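Side-chain contacts in SnoaL-like domain-containing protein (Xanthomonas campestris pv. campestris, PDB 3G8Z), which is of unknown function but has the cystatin-like fold of the SnoaL-like polyketide cyclase family: residues A[28-31]-A[32-36]; A[123-127]-A[128-132]. All coordinates share one frame; numbering follows the deposited sequence.

Interaction 1: A[28-31]-A[32-36]; sequences SYIT and AIQTG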
loop_
_atom_site.group_PDB
_atom_site.type_symbol
_atom_site.label_atom_id
_atom_site.label_comp_id
_atom_site.label_asym_id
_atom_site.label_seq_id
_atom_site.Cartn_x
_atom_site.Cartn_y
_atom_site.Cartn_z
ATOM N N SER A 28 7.761 13.780 6.178
ATOM C CA SER A 28 7.387 15.159 6.503
ATOM C C SER A 28 5.873 15.282 6.586
ATOM O O SER A 28 5.325 15.961 7.465
ATOM C CB SER A 28 7.964 16.119 5.448
ATOM O OG SER A 28 7.448 17.420 5.620
ATOM N N TYR A 29 5.206 14.615 5.647
ATOM C CA TYR A 29 3.754 14.566 5.585
ATOM C C TYR A 29 3.148 13.949 6.852
ATOM O O TYR A 29 2.228 14.526 7.453
ATOM C CB TYR A 29 3.329 13.780 4.326
ATOM C CG TYR A 29 1.847 13.461 4.265
ATOM C CD1 TYR A 29 0.939 14.412 3.818
ATOM C CD2 TYR A 29 1.366 12.222 4.659
ATOM C CE1 TYR A 29 -0.410 14.133 3.760
ATOM C CE2 TYR A 29 0.018 11.933 4.611
ATOM C CZ TYR A 29 -0.858 12.903 4.152
ATOM O OH TYR A 29 -2.204 12.644 4.109
ATOM N N ILE A 30 3.644 12.771 7.245
ATOM C CA ILE A 30 3.164 12.099 8.450
ATOM C C ILE A 30 3.472 12.909 9.710
ATOM O O ILE A 30 2.606 13.078 10.563
ATOM C CB ILE A 30 3.737 10.677 8.590
ATOM C CG1 ILE A 30 3.278 9.792 7.419
ATOM C CG2 ILE A 30 3.326 10.047 9.942
ATOM C CD1 ILE A 30 1.784 9.449 7.433
ATOM N N THR A 31 4.677 13.438 9.836
ATOM C CA THR A 31 4.987 14.263 10.994
ATOM C C THR A 31 4.024 15.459 11.090
ATOM O O THR A 31 3.571 15.836 12.181
ATOM C CB THR A 31 6.416 14.752 10.917
ATOM O OG1 THR A 31 7.280 13.620 11.012
ATOM C CG2 THR A 31 6.730 15.770 12.024
ATOM N N ALA A 32 3.695 16.044 9.950
ATOM C CA ALA A 32 2.852 17.238 9.943
ATOM C C ALA A 32 1.414 16.897 10.345
ATOM O O ALA A 32 0.778 17.620 11.129
ATOM C CB ALA A 32 2.920 17.935 8.582
ATOM N N ILE A 33 0.911 15.779 9.855
ATOM C CA ILE A 33 -0.395 15.271 10.320
ATOM C C ILE A 33 -0.338 15.047 11.827
ATOM O O ILE A 33 -1.192 15.533 12.572
ATOM C CB ILE A 33 -0.782 13.980 9.602
ATOM C CG1 ILE A 33 -1.141 14.285 8.150
ATOM C CG2 ILE A 33 -1.962 13.283 10.281
ATOM C CD1 ILE A 33 -1.235 13.067 7.345
ATOM N N GLN A 34 0.705 14.372 12.293
ATOM C CA GLN A 34 0.789 14.026 13.703
ATOM C C GLN A 34 0.894 15.231 14.621
ATOM O O GLN A 34 0.372 15.209 15.742
ATOM C CB GLN A 34 1.946 13.081 13.955
ATOM C CG GLN A 34 1.688 11.692 13.386
ATOM C CD GLN A 34 2.789 10.733 13.721
ATOM O OE1 GLN A 34 3.967 11.073 13.625
ATOM N NE2 GLN A 34 2.418 9.508 14.100
ATOM N N THR A 35 1.550 16.289 14.153
ATOM C CA THR A 35 1.753 17.458 14.994
ATOM C C THR A 35 0.799 18.586 14.657
ATOM O O THR A 35 0.914 19.666 15.218
ATOM C CB THR A 35 3.192 17.977 14.878
ATOM O OG1 THR A 35 3.460 18.265 13.503
ATOM C CG2 THR A 35 4.182 16.925 15.413
ATOM N N GLY A 36 -0.127 18.347 13.743
ATOM C CA GLY A 36 -1.082 19.364 13.317
ATOM C C GLY A 36 -0.487 20.570 12.618
ATOM O O GLY A 36 -0.992 21.682 12.751
#
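T31 O is gripped twice by T35, by the backbone N and by the side-chain hydroxyl. T35 OG1 donates to T31 O at 2.8 Å, and T35 N lies 2.9 Å from T31 O. The two donors reach the carbonyl from opposite faces of its plane. The hydroxyl can turn back along the helix because T35 OG1 sits between the backbone N and the carbonyl carbon (chi1 57°). The hydroxyl of T31 itself is bonded one turn earlier, to K27 O. One residue earlier in the helix, Q34 N bonds I30 O at 2.9 Å, nearly in line with the C=O bond. The Q34 side chain extends beyond CG and slants across the CG2 branch of I30, with Q34 OE1 3.9 Å from I30 CG2. Q34 NE2 bonds I86 O on strand 85-95. On another side of the helix, the terminal methyl of I33 lies over one face of the Y29 ring. I33 CD1 is 3.2 Å from Y29 CE2, a tight approach near the hydroxyl end of the ring. The Y29 hydroxyl bonds a glycerol, probably from the crystallisation liquor. This is the last part of helix 22-35, which closes in a Schellman motif. There G36 has positive phi and G36 N bonds I33 O at 3.2 Å. The helix has two different sides here. Y29 and I30 are buried against the sheet, on L122 and Y92, while T31 and T35 are exposed and make hydroxyl bonds back to main-chain carbonyls, so their polar ends are satisfied within the helix itself.

Interaction 2: A[123-127]-A[128-132]; sequences RIEDG and KIVEV
A classic beta bulge sets two residues, V130 and E131, opposite the single residue R123 and shifts the register by one residue. R123 O takes V130 N at 2.9 Å and a weak bond from E131 N at 3.4 Å. R123 N returns a nearly straight bond to E131 O at 2.8 Å. The bulge puts V130 and E131 round the same arginine. R123 grips one carboxylate oxygen side-on: its NE is 2.9 Å from E131 OE1, and its NH2 also donates to E131 OE1. The oxygen lies close to the guanidinium plane, but the carboxylate is turned 89° from that plane. NE meets the anti lone pair of OE1, whereas NH2 comes from above the carboxylate plane. The other oxygen, E131 OE2, bonds H52 NE2. A bend at chi3 (53°) helps turn the R123 guanidinium along the strand. There R123 NH1 forms a salt bridge with E125 OE2, at the edge of the group. V130 CG2 lies over one guanidinium face, toward its rim, 3.4 Å from R123 NH1. These residues belong to the beta hairpin of strands 112-125 and 128-136, closed by a type I' turn from E125 to K128. D126 and G127 both have positive phi in that turn. E125 and K128 are a hydrogen-bonded pair, with E125 N bonding K128 O at 2.9 Å. On the other face of the sheet, I124 and I129 form a non-hydrogen-bonded pair, and their CG1 atoms touch at 3.9 Å. I124 packs on I25 of helix 22-35.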
loop_
_atom_site.group_PDB
_atom_site.type_symbol
_atom_site.label_atom_id
_atom_site.label_comp_id
_atom_site.label_asym_id
_atom_site.label_seq_id
_atom_site.Cartn_x
_atom_site.Cartn_y
_atom_site.Cartn_z
ATOM N N ARG A 123 1.642 9.229 -3.845
ATOM C CA ARG A 123 2.405 9.384 -5.066
ATOM C C ARG A 123 3.050 10.755 -5.019
ATOM O O ARG A 123 2.379 11.733 -4.771
ATOM C CB ARG A 123 1.530 9.275 -6.309
ATOM C CG ARG A 123 2.368 9.247 -7.575
ATOM C CD ARG A 123 1.611 8.737 -8.805
ATOM N NE ARG A 123 0.364 9.424 -9.052
ATOM C CZ ARG A 123 0.213 10.500 -9.834
ATOM N NH1 ARG A 123 1.241 11.064 -10.453
ATOM N NH2 ARG A 123 -0.987 11.029 -9.994
ATOM N N ILE A 124 4.360 10.807 -5.204
ATOM C CA ILE A 124 5.118 12.031 -4.976
ATOM C C ILE A 124 5.876 12.366 -6.233
ATOM O O ILE A 124 6.509 11.508 -6.822
ATOM C CB ILE A 124 6.072 11.865 -3.795
ATOM C CG1 ILE A 124 5.237 11.723 -2.513
ATOM C CG2 ILE A 124 7.089 13.017 -3.733
ATOM C CD1 ILE A 124 5.943 10.976 -1.373
ATOM N N GLU A 125 5.770 13.620 -6.644
ATOM C CA GLU A 125 6.369 14.117 -7.877
ATOM C C GLU A 125 6.862 15.518 -7.633
ATOM O O GLU A 125 6.121 16.338 -7.122
ATOM C CB GLU A 125 5.323 14.233 -8.981
ATOM C CG GLU A 125 5.032 12.992 -9.777
ATOM C CD GLU A 125 4.238 13.328 -11.049
ATOM O OE1 GLU A 125 4.358 14.474 -11.544
ATOM O OE2 GLU A 125 3.492 12.454 -11.547
ATOM N N ASP A 126 8.095 15.807 -8.025
ATOM C CA ASP A 126 8.611 17.171 -7.946
ATOM C C ASP A 126 8.394 17.754 -6.555
ATOM O O ASP A 126 8.036 18.919 -6.409
ATOM C CB ASP A 126 7.919 18.047 -8.996
ATOM C CG ASP A 126 8.206 17.595 -10.421
ATOM O OD1 ASP A 126 9.284 16.992 -10.667
ATOM O OD2 ASP A 126 7.350 17.845 -11.305
ATOM N N GLY A 127 8.607 16.937 -5.530
ATOM C CA GLY A 127 8.666 17.441 -4.165
ATOM C C GLY A 127 7.306 17.568 -3.515
ATOM O O GLY A 127 7.196 18.039 -2.390
ATOM N N LYS A 128 6.271 17.130 -4.221
ATOM C CA LYS A 128 4.916 17.275 -3.734
ATOM C C LYS A 128 4.110 15.984 -3.833
ATOM O O LYS A 128 4.314 15.149 -4.728
ATOM C CB LYS A 128 4.206 18.402 -4.487
ATOM C CG LYS A 128 4.855 19.771 -4.257
ATOM C CD LYS A 128 3.857 20.885 -4.188
ATOM C CE LYS A 128 4.552 22.238 -4.054
ATOM N NZ LYS A 128 5.073 22.472 -2.680
ATOM N N ILE A 129 3.208 15.821 -2.884
ATOM C CA ILE A 129 2.251 14.721 -2.898
ATOM C C ILE A 129 1.108 15.027 -3.877
ATOM O O ILE A 129 0.286 15.939 -3.650
ATOM C CB ILE A 129 1.679 14.498 -1.500
ATOM C CG1 ILE A 129 2.804 14.041 -0.567
ATOM C CG2 ILE A 129 0.578 13.484 -1.534
ATOM C CD1 ILE A 129 2.489 14.270 0.887
ATOM N N VAL A 130 1.060 14.256 -4.959
ATOM C CA VAL A 130 0.119 14.506 -6.054
ATOM C C VAL A 130 -1.079 13.568 -5.986
ATOM O O VAL A 130 -2.149 13.860 -6.534
ATOM C CB VAL A 130 0.801 14.439 -7.461
ATOM C CG1 VAL A 130 1.799 15.579 -7.627
ATOM C CG2 VAL A 130 1.481 13.103 -7.726
ATOM N N GLU A 131 -0.935 12.464 -5.268
ATOM C CA GLU A 131 -2.033 11.533 -5.141
ATOM C C GLU A 131 -1.959 10.815 -3.820
ATOM O O GLU A 131 -0.877 10.467 -3.355
ATOM C CB GLU A 131 -2.018 10.535 -6.295
ATOM C CG GLU A 131 -3.297 9.728 -6.422
ATOM C CD GLU A 131 -3.393 8.905 -7.704
ATOM O OE1 GLU A 131 -2.426 8.866 -8.510
ATOM O OE2 GLU A 131 -4.455 8.259 -7.886
ATOM N N VAL A 132 -3.122 10.570 -3.230
ATOM C CA VAL A 132 -3.224 9.916 -1.937
ATOM C C VAL A 132 -4.288 8.823 -2.056
ATOM O O VAL A 132 -5.384 9.082 -2.583
ATOM C CB VAL A 132 -3.625 10.930 -0.844
ATOM C CG1 VAL A 132 -3.933 10.232 0.475
ATOM C CG2 VAL A 132 -2.510 12.012 -0.649
#

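In the fold
From the N terminus, the chain first forms interaction 1, in the last turns of helix 22-35. It then runs through two more helices and most of the mixed sheet before reaching interaction 2. Neither contact closes a long loop. Interaction 1 is local to one helix, and interaction 2 spans the tight turn between strands 112-125 and 128-136. The two follow in series and neither nest nor cross. They still meet in space, with centres about 16 Å apart: Y29 CD1 packs on I129 CD1 at 3.3 Å. This contact ties helix 22-35 to the hairpin strands of the sheet, within the SnoaL-like domain.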